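Local coordinates for galactose mutarotase-like protein (Clostridium acetobutylicum, PDB 3OS7), which probably binds carbohydrate and may act as an aldose 1-epimerase, interconverting the anomers of a sugar, at residues H109-I112 against K113-W117; E142-K145 against Y146-E150; A225-G228 against E229-E232; G237-V240 against A241-P244; K313-R316 against S317-G320. All coordinates share one frame; numbering follows the deposited sequence. Where two conformers were deposited one is given.

Contact 1 of 5, residues H109-I112 against K113-W117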
loop_
_atom_site.group_PDB
_atom_site.type_symbol
_atom_site.label_atom_id
_atom_site.label_comp_id
_atom_site.label_asym_id
_atom_site.label_seq_id
_atom_site.Cartn_x
_atom_site.Cartn_y
_atom_site.Cartn_z
ATOM N N HIS A 109 -0.777 -11.018 4.447
ATOM C CA HIS A 109 -1.460 -9.973 3.665
ATOM C C HIS A 109 -2.971 -9.751 3.856
ATOM O O HIS A 109 -3.478 -8.657 3.580
ATOM C CB HIS A 109 -1.154 -10.117 2.176
ATOM C CG HIS A 109 0.277 -9.866 1.822
ATOM N ND1 HIS A 109 1.063 -8.934 2.485
ATOM C CD2 HIS A 109 1.048 -10.386 0.836
ATOM C CE1 HIS A 109 2.275 -8.941 1.943
ATOM N NE2 HIS A 109 2.291 -9.816 0.946
ATOM N N GLY A 110 -3.686 -10.762 4.325
ATOM C CA GLY A 110 -5.133 -10.641 4.495
ATOM C C GLY A 110 -5.973 -10.909 3.243
ATOM O O GLY A 110 -5.454 -11.223 2.179
ATOM N N PHE A 111 -7.280 -10.770 3.375
ATOM C CA PHE A 111 -8.216 -11.103 2.289
ATOM C C PHE A 111 -8.927 -9.879 1.720
ATOM O O PHE A 111 -9.579 -9.984 0.681
ATOM C CB PHE A 111 -9.281 -12.116 2.771
ATOM C CG PHE A 111 -10.027 -11.653 3.973
ATOM C CD1 PHE A 111 -11.131 -10.826 3.850
ATOM C CD2 PHE A 111 -9.605 -12.007 5.243
ATOM C CE1 PHE A 111 -11.792 -10.351 4.973
ATOM C CE2 PHE A 111 -10.239 -11.529 6.364
ATOM C CZ PHE A 111 -11.355 -10.701 6.237
ATOM N N ILE A 112 -8.835 -8.726 2.375
ATOM C CA ILE A 112 -9.636 -7.599 1.925
ATOM C C ILE A 112 -9.161 -7.108 0.551
ATOM O O ILE A 112 -9.940 -6.600 -0.217
ATOM C CB ILE A 112 -9.757 -6.421 2.963
ATOM C CG1 ILE A 112 -8.417 -5.771 3.255
ATOM C CG2 ILE A 112 -10.453 -6.904 4.267
ATOM C CD1 ILE A 112 -8.557 -4.578 4.234
ATOM N N LYS A 113 -7.897 -7.341 0.223
ATOM C CA LYS A 113 -7.368 -7.007 -1.103
ATOM C C LYS A 113 -7.995 -7.849 -2.224
ATOM O O LYS A 113 -7.934 -7.460 -3.379
ATOM C CB LYS A 113 -5.848 -7.210 -1.172
ATOM C CG LYS A 113 -5.372 -8.641 -0.966
ATOM C CD LYS A 113 -3.816 -8.715 -0.876
ATOM C CE LYS A 113 -3.337 -10.101 -1.077
ATOM N NZ LYS A 113 -4.067 -11.104 -0.295
ATOM N N ASN A 114 -8.519 -9.022 -1.869
ATOM C CA ASN A 114 -9.138 -9.937 -2.860
ATOM C C ASN A 114 -10.653 -9.824 -2.898
ATOM O O ASN A 114 -11.305 -10.465 -3.717
ATOM C CB ASN A 114 -8.799 -11.393 -2.520
ATOM C CG ASN A 114 -7.300 -11.652 -2.356
ATOM O OD1 ASN A 114 -6.795 -11.636 -1.242
ATOM N ND2 ASN A 114 -6.598 -11.919 -3.458
ATOM N N SER A 115 -11.222 -9.030 -2.003
ATOM C CA SER A 115 -12.664 -9.063 -1.719
ATOM C C SER A 115 -13.425 -7.955 -2.412
ATOM O O SER A 115 -12.834 -7.005 -2.904
ATOM C CB SER A 115 -12.871 -8.983 -0.209
ATOM O OG SER A 115 -12.370 -10.162 0.373
ATOM N N LYS A 116 -14.747 -8.090 -2.479
ATOM C CA LYS A 116 -15.576 -7.061 -3.119
ATOM C C LYS A 116 -15.853 -5.919 -2.168
ATOM O O LYS A 116 -16.297 -6.137 -1.054
ATOM C CB LYS A 116 -16.919 -7.628 -3.570
ATOM C CG LYS A 116 -16.811 -8.735 -4.589
ATOM C CD LYS A 116 -18.186 -9.007 -5.237
ATOM C CE LYS A 116 -18.177 -10.359 -5.925
ATOM N NZ LYS A 116 -19.404 -10.558 -6.758
ATOM N N TRP A 117 -15.564 -4.705 -2.620
ATOM C CA TRP A 117 -15.888 -3.505 -1.914
ATOM C C TRP A 117 -17.049 -2.852 -2.631
ATOM O O TRP A 117 -17.301 -3.158 -3.805
ATOM C CB TRP A 117 -14.687 -2.567 -1.895
ATOM C CG TRP A 117 -13.520 -3.039 -1.075
ATOM C CD1 TRP A 117 -12.850 -4.240 -1.196
ATOM C CD2 TRP A 117 -12.782 -2.280 -0.102
ATOM N NE1 TRP A 117 -11.802 -4.288 -0.321
ATOM C CE2 TRP A 117 -11.733 -3.101 0.362
ATOM C CE3 TRP A 117 -12.944 -1.016 0.458
ATOM C CZ2 TRP A 117 -10.833 -2.684 1.349
ATOM C CZ3 TRP A 117 -12.063 -0.609 1.434
ATOM C CH2 TRP A 117 -11.023 -1.442 1.874
HETATM O O HOH W 1 -5.837 -7.673 2.317
#
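Lys113 folds back along the chain so that its ammonium meets the carbonyl of Gly110. Lys113 NZ donates to Gly110 O at 2.8 Å, nearly in line with the C=O bond. The chain is extended from CB to CE and bends only at the last torsion (chi4 -47°), which turns NZ inward beside His109 CB. The same Lys113 NZ also donates to the side-chain OD1 of its neighbour Asn114, at 2.9 Å. Ser115 is turned toward Phe111. Its OG sits at the rim of the Phe111 ring, near the ring plane, and donates to Phe111 O at 2.8 Å. Asn114 N reaches that oxygen from the opposite face of the carbonyl. Trp117 brings its indole edge to Ile112 O: NE1 donates at 3.0 Å in a nearly straight bond (172°), with the oxygen in the ring plane. Ile112 CD1 packs obliquely against Trp117 CZ2. The turn lies in the loop between strands 106-108 and 118-125. At its start, His109 NE2 is hydrogen-bonded to a tartrate, probably from the crystallisation liquor, which may mark a pocket. Three successive carbonyls, of Gly110, Phe111 and Ile112, are thus met by side-chain donors, and the ammonium is held in a buried turn by neutral oxygens.

Contact 2 of 5, residues E142-K145 against Y146-E150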
loop_
_atom_site.group_PDB
_atom_site.type_symbol
_atom_site.label_atom_id
_atom_site.label_comp_id
_atom_site.label_asym_id
_atom_site.label_seq_id
_atom_site.Cartn_x
_atom_site.Cartn_y
_atom_site.Cartn_z
ATOM N N GLU A 142 -17.561 -15.634 5.666
ATOM C CA GLU A 142 -16.964 -16.944 5.900
ATOM C C GLU A 142 -15.696 -16.864 6.757
ATOM O O GLU A 142 -15.311 -17.835 7.399
ATOM C CB GLU A 142 -16.702 -17.682 4.573
ATOM C CG GLU A 142 -15.600 -17.131 3.678
ATOM C CD GLU A 142 -15.196 -18.133 2.597
ATOM O OE1 GLU A 142 -16.073 -18.885 2.122
ATOM O OE2 GLU A 142 -14.003 -18.178 2.239
ATOM N N ALA A 143 -15.062 -15.693 6.790
ATOM C CA ALA A 143 -13.857 -15.513 7.592
ATOM C C ALA A 143 -14.141 -15.068 9.031
ATOM O O ALA A 143 -13.223 -15.050 9.859
ATOM C CB ALA A 143 -12.930 -14.519 6.932
ATOM N N TYR A 144 -15.383 -14.692 9.328
ATOM C CA TYR A 144 -15.740 -14.237 10.683
ATOM C C TYR A 144 -15.341 -15.251 11.766
ATOM O O TYR A 144 -14.795 -14.881 12.826
ATOM C CB TYR A 144 -17.221 -13.886 10.770
ATOM C CG TYR A 144 -17.598 -13.194 12.065
ATOM C CD1 TYR A 144 -17.376 -11.814 12.239
ATOM C CD2 TYR A 144 -18.154 -13.909 13.123
ATOM C CE1 TYR A 144 -17.697 -11.183 13.440
ATOM C CE2 TYR A 144 -18.490 -13.283 14.306
ATOM C CZ TYR A 144 -18.270 -11.917 14.457
ATOM O OH TYR A 144 -18.626 -11.305 15.644
ATOM N N LYS A 145 -15.547 -16.539 11.496
ATOM C CA LYS A 145 -15.166 -17.561 12.484
ATOM C C LYS A 145 -13.692 -17.545 12.890
ATOM O O LYS A 145 -13.345 -17.968 14.016
ATOM C CB LYS A 145 -15.538 -18.965 11.988
ATOM C CG LYS A 145 -14.854 -19.412 10.728
ATOM C CD LYS A 145 -15.366 -20.812 10.316
ATOM C CE LYS A 145 -15.619 -20.903 8.801
ATOM N NZ LYS A 145 -16.820 -20.105 8.322
ATOM N N TYR A 146 -12.820 -17.087 11.991
ATOM C CA TYR A 146 -11.399 -16.952 12.306
ATOM C C TYR A 146 -11.012 -15.617 12.975
ATOM O O TYR A 146 -10.006 -15.554 13.697
ATOM C CB TYR A 146 -10.546 -17.115 11.057
ATOM C CG TYR A 146 -10.779 -18.426 10.362
ATOM C CD1 TYR A 146 -10.310 -19.606 10.912
ATOM C CD2 TYR A 146 -11.484 -18.474 9.177
ATOM C CE1 TYR A 146 -10.529 -20.822 10.282
ATOM C CE2 TYR A 146 -11.708 -19.673 8.540
ATOM C CZ TYR A 146 -11.243 -20.844 9.109
ATOM O OH TYR A 146 -11.460 -22.046 8.480
ATOM N N PHE A 147 -11.775 -14.560 12.683
ATOM C CA PHE A 147 -11.516 -13.218 13.214
ATOM C C PHE A 147 -12.856 -12.573 13.562
ATOM O O PHE A 147 -13.471 -11.860 12.747
ATOM C CB PHE A 147 -10.754 -12.416 12.176
ATOM C CG PHE A 147 -10.253 -11.124 12.665
ATOM C CD1 PHE A 147 -9.151 -11.071 13.491
ATOM C CD2 PHE A 147 -10.876 -9.936 12.299
ATOM C CE1 PHE A 147 -8.670 -9.840 13.947
ATOM C CE2 PHE A 147 -10.379 -8.711 12.741
ATOM C CZ PHE A 147 -9.296 -8.674 13.564
ATOM N N SER A 148 -13.345 -12.868 14.759
ATOM C CA SER A 148 -14.722 -12.542 15.082
ATOM C C SER A 148 -14.896 -11.105 15.583
ATOM O O SER A 148 -15.341 -10.869 16.724
ATOM C CB SER A 148 -15.292 -13.549 16.083
ATOM O OG SER A 148 -15.195 -14.859 15.548
ATOM N N HIS A 149 -14.586 -10.158 14.702
ATOM C CA HIS A 149 -14.824 -8.748 14.945
ATOM C C HIS A 149 -15.437 -8.144 13.704
ATOM O O HIS A 149 -14.773 -8.088 12.657
ATOM C CB HIS A 149 -13.516 -7.983 15.219
ATOM C CG HIS A 149 -12.731 -8.506 16.382
ATOM N ND1 HIS A 149 -12.980 -8.126 17.681
ATOM C CD2 HIS A 149 -11.690 -9.365 16.438
ATOM C CE1 HIS A 149 -12.131 -8.740 18.487
ATOM N NE2 HIS A 149 -11.353 -9.523 17.758
ATOM N N GLU A 150 -16.682 -7.682 13.796
ATOM C CA GLU A 150 -17.259 -6.870 12.730
ATOM C C GLU A 150 -16.450 -5.579 12.562
ATOM O O GLU A 150 -15.955 -5.010 13.528
ATOM C CB GLU A 150 -18.742 -6.568 12.982
ATOM C CG GLU A 150 -19.608 -7.839 12.912
ATOM C CD GLU A 150 -21.108 -7.575 12.859
ATOM O OE1 GLU A 150 -21.608 -6.839 13.715
ATOM O OE2 GLU A 150 -21.802 -8.150 11.980
HETATM O O HOH W 2 -18.432 -8.491 16.101
HETATM O O HOH W 3 -13.544 -16.604 16.713
#
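Tyr144 lays one ring face on the backbone of Ser148 where the chain makes a short helical turn, in the loop joining strands 128-137 and 151-160 of this mutarotase-like beta fold. The Tyr144 side chain leaves its CA away from the following residues, with CG anti to the backbone N (chi1 -170°). From there the ring extends over Ser148. Ser148 CA stands 3.7 Å from the ring centroid, close to the ring normal, a CH-pi contact. Ser148 CB lies near CE2, and Glu150 CG approaches CE1. Ser148 is the centre of an inverse gamma turn. Its OG turns back and donates to Tyr144 O at 2.8 Å. Lys145 makes a second CH-pi contact: CG lies over a face of the Tyr146 ring, toward its rim, and the two side chains run side by side. Bends at chi3 (137°) and chi4 carry Lys145 NZ round to Glu142 O, 2.9 Å away. In the backbone, Ala143 O accepts from both Tyr146 N and Phe147 N. Phe147 and His149 pack on Met178 and Pro179 of strand 178-189, while His149 NE2 bonds to Tyr95 OH. The turn is also tied by water. One molecule donates to both Lys145 O and Ser148 OG, and another stands 2.9 Å from Tyr144 OH and accepts from Glu150 N at 3.0 Å.

Contact 3 of 5, residues A225-G228 against E229-E232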
loop_
_atom_site.group_PDB
_atom_site.type_symbol
_atom_site.label_atom_id
_atom_site.label_comp_id
_atom_site.label_asym_id
_atom_site.label_seq_id
_atom_site.Cartn_x
_atom_site.Cartn_y
_atom_site.Cartn_z
ATOM N N ALA A 225 21.622 0.262 11.925
ATOM C CA ALA A 225 21.807 1.446 11.119
ATOM C C ALA A 225 21.975 0.986 9.649
ATOM O O ALA A 225 22.578 -0.048 9.406
ATOM C CB ALA A 225 23.054 2.242 11.598
ATOM N N PRO A 226 21.475 1.771 8.681
ATOM C CA PRO A 226 21.665 1.429 7.267
ATOM C C PRO A 226 23.136 1.210 6.958
ATOM O O PRO A 226 23.974 1.946 7.471
ATOM C CB PRO A 226 21.133 2.649 6.518
ATOM C CG PRO A 226 20.099 3.250 7.500
ATOM C CD PRO A 226 20.710 3.026 8.854
ATOM N N THR A 227 23.426 0.188 6.166
ATOM C CA THR A 227 24.780 -0.098 5.760
ATOM C C THR A 227 24.814 -0.329 4.272
ATOM O O THR A 227 23.802 -0.651 3.661
ATOM C CB THR A 227 25.345 -1.327 6.462
ATOM O OG1 THR A 227 24.457 -2.429 6.258
ATOM C CG2 THR A 227 25.522 -1.069 7.954
ATOM N N GLY A 228 25.989 -0.129 3.694
ATOM C CA GLY A 228 26.190 -0.359 2.265
ATOM C C GLY A 228 25.214 0.408 1.400
ATOM O O GLY A 228 24.977 1.611 1.600
ATOM N N GLU A 229 24.627 -0.309 0.458
ATOM C CA GLU A 229 23.711 0.273 -0.471
ATOM C C GLU A 229 22.476 0.915 0.207
ATOM O O GLU A 229 21.854 1.811 -0.357
ATOM C CB GLU A 229 23.256 -0.808 -1.420
ATOM C CG GLU A 229 22.349 -0.322 -2.482
ATOM C CD GLU A 229 21.892 -1.454 -3.380
ATOM O OE1 GLU A 229 21.192 -2.373 -2.879
ATOM O OE2 GLU A 229 22.239 -1.410 -4.577
ATOM N N GLN A 230 22.127 0.431 1.394
ATOM C CA GLN A 230 20.953 0.961 2.123
ATOM C C GLN A 230 21.109 2.457 2.386
ATOM O O GLN A 230 20.132 3.199 2.429
ATOM C CB GLN A 230 20.731 0.197 3.451
ATOM C CG GLN A 230 20.548 -1.299 3.296
ATOM C CD GLN A 230 20.609 -2.071 4.587
ATOM O OE1 GLN A 230 20.881 -1.532 5.652
ATOM N NE2 GLN A 230 20.365 -3.376 4.491
ATOM N N LYS A 231 22.350 2.915 2.545
ATOM C CA LYS A 231 22.602 4.318 2.808
ATOM C C LYS A 231 22.134 5.209 1.693
ATOM O O LYS A 231 21.779 6.360 1.932
ATOM C CB LYS A 231 24.095 4.548 3.059
ATOM C CG LYS A 231 24.565 3.845 4.322
ATOM C CD LYS A 231 25.986 4.310 4.732
ATOM C CE LYS A 231 26.563 3.420 5.826
ATOM N NZ LYS A 231 27.985 3.732 6.198
ATOM N N GLU A 232 22.089 4.667 0.472
ATOM C CA GLU A 232 21.696 5.445 -0.699
ATOM C C GLU A 232 20.206 5.802 -0.699
ATOM O O GLU A 232 19.787 6.745 -1.365
ATOM C CB GLU A 232 22.006 4.678 -1.980
ATOM C CG GLU A 232 23.513 4.332 -2.239
ATOM C CD GLU A 232 23.675 3.270 -3.401
ATOM O OE1 GLU A 232 22.946 3.339 -4.440
ATOM O OE2 GLU A 232 24.527 2.357 -3.274
HETATM O O HOH W 4 21.835 -2.483 8.021
HETATM O O HOH W 5 28.193 0.552 5.092
#
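Gln230 reaches back to the backbone of Thr227 and binds it twice. Its side-chain OE1 accepts from Thr227 N at 3.1 Å in a fairly straight bond (165°). The donor stands above the amide plane. Gln230 N in turn donates to Thr227 O at 3.0 Å. The side chain is extended beyond CG, with chi2 at 168°, and this carries the amide past Thr227 O to the N-H. Pro226 CB rests against Gln230 CB, 3.9 Å away. Lys231 is extended, and its CE lies 3.4 Å from Pro226 O. Its backbone N donates to Gly228 O. With Glu232 N to Glu229 O, the backbone bonds all span three residues. Residues 229-232 have helical backbone angles but lack the regular bonds of a helix. The side chain of Gln230 ties them to the preceding loop. They follow strand 222-224 on the protein surface. Two waters come next. One donates to both Gln230 OE1, at 2.7 Å, and Ala225 O, and accepts from Thr227 OG1. The second accepts from Gly228 N and, weakly, from Lys231 NZ. Further out, Pro226 touches Ile207 and Gln230 touches Phe210, both on strand 201-213. Glu229 OE2 is hydrogen-bonded to His243 NE2.

Contact 4 of 5, residues G237-V240 against A241-P244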
loop_
_atom_site.group_PDB
_atom_site.type_symbol
_atom_site.label_atom_id
_atom_site.label_comp_id
_atom_site.label_asym_id
_atom_site.label_seq_id
_atom_site.Cartn_x
_atom_site.Cartn_y
_atom_site.Cartn_z
ATOM N N GLY A 237 19.829 7.750 -3.894
ATOM C CA GLY A 237 18.808 6.810 -4.323
ATOM C C GLY A 237 19.393 5.495 -4.798
ATOM O O GLY A 237 20.515 5.448 -5.319
ATOM N N VAL A 238 18.626 4.416 -4.599
ATOM C CA VAL A 238 19.018 3.064 -4.974
ATOM C C VAL A 238 18.525 2.775 -6.413
ATOM O O VAL A 238 17.388 3.071 -6.751
ATOM C CB VAL A 238 18.456 2.043 -3.984
ATOM C CG1 VAL A 238 18.604 0.622 -4.509
ATOM C CG2 VAL A 238 19.158 2.183 -2.600
ATOM N N ALA A 239 19.398 2.202 -7.249
ATOM C CA ALA A 239 19.019 1.771 -8.619
ATOM C C ALA A 239 18.271 0.469 -8.446
ATOM O O ALA A 239 18.853 -0.610 -8.416
ATOM C CB ALA A 239 20.265 1.581 -9.509
ATOM N N VAL A 240 16.966 0.584 -8.290
ATOM C CA VAL A 240 16.127 -0.519 -7.841
ATOM C C VAL A 240 16.079 -1.672 -8.839
ATOM O O VAL A 240 15.808 -2.785 -8.459
ATOM C CB VAL A 240 14.699 -0.011 -7.514
ATOM C CG1 VAL A 240 14.031 0.587 -8.746
ATOM C CG2 VAL A 240 13.835 -1.092 -6.930
ATOM N N ALA A 241 16.360 -1.400 -10.099
ATOM C CA ALA A 241 16.275 -2.453 -11.113
ATOM C C ALA A 241 17.554 -3.278 -11.254
ATOM O O ALA A 241 17.582 -4.201 -12.045
ATOM C CB ALA A 241 15.904 -1.851 -12.445
ATOM N N SER A 242 18.597 -2.986 -10.487
ATOM C CA SER A 242 19.891 -3.626 -10.751
ATOM C C SER A 242 20.016 -5.035 -10.172
ATOM O O SER A 242 20.757 -5.844 -10.697
ATOM C CB SER A 242 21.061 -2.735 -10.307
ATOM O OG SER A 242 20.906 -2.321 -8.969
ATOM N N HIS A 243 19.279 -5.356 -9.120
ATOM C CA HIS A 243 19.363 -6.687 -8.526
ATOM C C HIS A 243 18.157 -6.937 -7.623
ATOM O O HIS A 243 17.430 -6.001 -7.344
ATOM C CB HIS A 243 20.672 -6.806 -7.715
ATOM C CG HIS A 243 20.808 -5.761 -6.655
ATOM N ND1 HIS A 243 20.212 -5.872 -5.417
ATOM C CD2 HIS A 243 21.444 -4.565 -6.660
ATOM C CE1 HIS A 243 20.473 -4.789 -4.705
ATOM N NE2 HIS A 243 21.220 -3.979 -5.436
ATOM N N PRO A 244 17.960 -8.184 -7.149
ATOM C CA PRO A 244 16.812 -8.449 -6.283
ATOM C C PRO A 244 16.938 -7.702 -4.951
ATOM O O PRO A 244 18.021 -7.627 -4.359
ATOM C CB PRO A 244 16.867 -9.957 -6.061
ATOM C CG PRO A 244 17.534 -10.477 -7.292
ATOM C CD PRO A 244 18.595 -9.443 -7.593
#
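Ser242 folds its hydroxyl back onto the carbonyl of Ala239. Ser242 CB lies 3.6 Å from Ala239 O. OG sits between the backbone N and the carbonyl carbon (chi1 53°), which turns it back across the bend. In the conformer described, one of two, Ser242 OG donates to Ala239 O at 2.7 Å, in the carbonyl plane, and passes 4.0 Å from Ala239 CB. Ser242 N donates to the same oxygen at 3.2 Å, from above that plane. In this conformer, then, one residue holds the carbonyl with both its backbone and its side chain. The backbone bond closes a type I beta turn from Ala239 to Ser242, and Ala239 itself is the centre of an inverse gamma turn. At the corners, the CB atoms of Val240 and Ala241 point away overall but still touch the adjoining backbone. Beyond the turn, His243 ND1 donates to Pro244 O at 3.0 Å, with the oxygen close to the imidazole plane. The other ring nitrogen, NE2, bonds to Glu229 OE2. Asn290 ND2 donates to both Val240 O and His243 O. The turn lies in the loop between strands 222-224 and 246-256, where Val240 packs on Val203 and Ala239 on Arg202, both of strand 201-213.

Contact 5 of 5, residues K313-R316 against S317-G320. With EDO (1,2-ethanediol), chain G.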
loop_
_atom_site.group_PDB
_atom_site.type_symbol
_atom_site.label_atom_id
_atom_site.label_comp_id
_atom_site.label_asym_id
_atom_site.label_seq_id
_atom_site.Cartn_x
_atom_site.Cartn_y
_atom_site.Cartn_z
ATOM N N LYS A 313 8.876 -9.555 20.421
ATOM C CA LYS A 313 9.192 -9.270 21.841
ATOM C C LYS A 313 9.763 -7.893 21.907
ATOM O O LYS A 313 10.931 -7.699 22.238
ATOM C CB LYS A 313 10.186 -10.275 22.385
ATOM C CG LYS A 313 9.661 -11.654 22.404
ATOM C CD LYS A 313 10.645 -12.608 22.986
ATOM C CE LYS A 313 10.056 -13.952 23.000
ATOM N NZ LYS A 313 10.978 -14.935 23.533
ATOM N N LEU A 314 8.932 -6.945 21.528
ATOM C CA LEU A 314 9.239 -5.538 21.533
ATOM C C LEU A 314 8.039 -4.825 22.110
ATOM O O LEU A 314 6.909 -5.302 21.985
ATOM C CB LEU A 314 9.421 -5.025 20.120
ATOM C CG LEU A 314 10.564 -5.614 19.279
ATOM C CD1 LEU A 314 10.395 -5.203 17.827
ATOM C CD2 LEU A 314 11.919 -5.172 19.832
ATOM N N ASP A 315 8.260 -3.653 22.692
ATOM C CA ASP A 315 7.125 -2.881 23.147
ATOM C C ASP A 315 6.337 -2.327 21.944
ATOM O O ASP A 315 6.862 -2.177 20.826
ATOM C CB ASP A 315 7.538 -1.817 24.185
ATOM C CG ASP A 315 8.322 -0.673 23.608
ATOM O OD1 ASP A 315 7.970 -0.194 22.513
ATOM O OD2 ASP A 315 9.271 -0.210 24.301
ATOM N N ARG A 316 5.067 -2.049 22.178
ATOM C CA ARG A 316 4.186 -1.548 21.149
ATOM C C ARG A 316 4.623 -0.212 20.563
ATOM O O ARG A 316 4.369 0.071 19.386
ATOM C CB ARG A 316 2.746 -1.462 21.681
ATOM C CG ARG A 316 2.141 -2.835 21.936
ATOM C CD ARG A 316 0.622 -2.836 22.019
ATOM N NE ARG A 316 0.198 -4.138 22.528
ATOM C CZ ARG A 316 -1.049 -4.470 22.848
ATOM N NH1 ARG A 316 -2.032 -3.598 22.705
ATOM N NH2 ARG A 316 -1.296 -5.696 23.312
ATOM N N SER A 317 5.271 0.626 21.367
ATOM C CA SER A 317 5.779 1.888 20.856
ATOM C C SER A 317 6.820 1.643 19.771
ATOM O O SER A 317 6.928 2.439 18.863
ATOM C CB SER A 317 6.380 2.759 21.968
ATOM O OG SER A 317 7.503 2.123 22.535
ATOM N N VAL A 318 7.569 0.548 19.867
ATOM C CA VAL A 318 8.541 0.172 18.827
ATOM C C VAL A 318 7.900 -0.649 17.678
ATOM O O VAL A 318 8.152 -0.379 16.500
ATOM C CB VAL A 318 9.719 -0.620 19.432
ATOM C CG1 VAL A 318 10.651 -1.163 18.357
ATOM C CG2 VAL A 318 10.487 0.267 20.389
ATOM N N SER A 319 7.127 -1.668 18.027
ATOM C CA SER A 319 6.568 -2.587 17.027
ATOM C C SER A 319 5.494 -1.915 16.179
ATOM O O SER A 319 5.342 -2.253 15.024
ATOM C CB SER A 319 5.995 -3.842 17.681
ATOM O OG SER A 319 4.725 -3.612 18.261
ATOM N N GLY A 320 4.735 -0.998 16.775
ATOM C CA GLY A 320 3.602 -0.353 16.128
ATOM C C GLY A 320 2.293 -1.127 16.166
ATOM O O GLY A 320 1.273 -0.675 15.598
HETATM C C1 EDO G . 11.403 -12.186 18.013
HETATM O O1 EDO G . 11.660 -13.330 18.833
HETATM C C2 EDO G . 11.267 -11.102 19.050
HETATM O O2 EDO G . 11.075 -9.829 18.466
HETATM O O HOH W 6 4.518 -5.023 20.388
#
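The backbone runs extended through Leu314 and Asp315, turns into the short helix 316-319 and leaves it at Gly320 with positive phi (83°). Asp315 is the N-cap. Its CG lies between the backbone N and the carbonyl carbon (chi1 71°), which turns the carboxylate over the first turn. In the conformer described, one of two, Asp315 OD1 accepts from Val318 N at 2.8 Å, met nearly along its C-O bond. Ser317 OG also approaches OD1, but too closely for the distance to be trusted. Val318 CG2 packs by the same oxygen, crossing the aspartate at about a right angle. Asp315 O accepts from Ser319 N at 2.9 Å, and also from Val318 N. Arg316 O takes Gly320 N at 2.8 Å. Before the cap, Leu314 CD1 meets Val318 CG1 at 4.1 Å, and both side chains lie on Trp211 of strand 201-213. A water donates to Leu314 O and lies 2.6 Å from Ser319 OG, which also bonds to Phe321 N. Lys313 N donates to an ethanediol, probably from the crystallisation liquor. The carboxylate shares the Val318 N-H with the backbone oxygen of the same aspartate. A negative charge there may be mildly favourable beside the N-H groups starting this one-turn helix.

Overall arrangement
The five contacts come in order along the chain, in loops and, for contact 5, the short helix 316-319, between the strands of a largely beta protein. Contacts 1 and 2 flank strands 118-125 and 128-137. Their centres are 14 Å apart, and they touch where Phe111 packs on Ala143. Contacts 3 and 4 share the loop between strands 222-224 and 246-256, with centres 13 Å apart, and are joined by Glu229 to His243 and probably by Glu232 O to Gly237 N. These two pairs lie on opposite sides of the chain's centre. Contact 5 stands apart, its centre 23 to 30 Å from the others. Contacts 3, 4 and 5 all pack on strand 201-213, so this strand supports parts of all three.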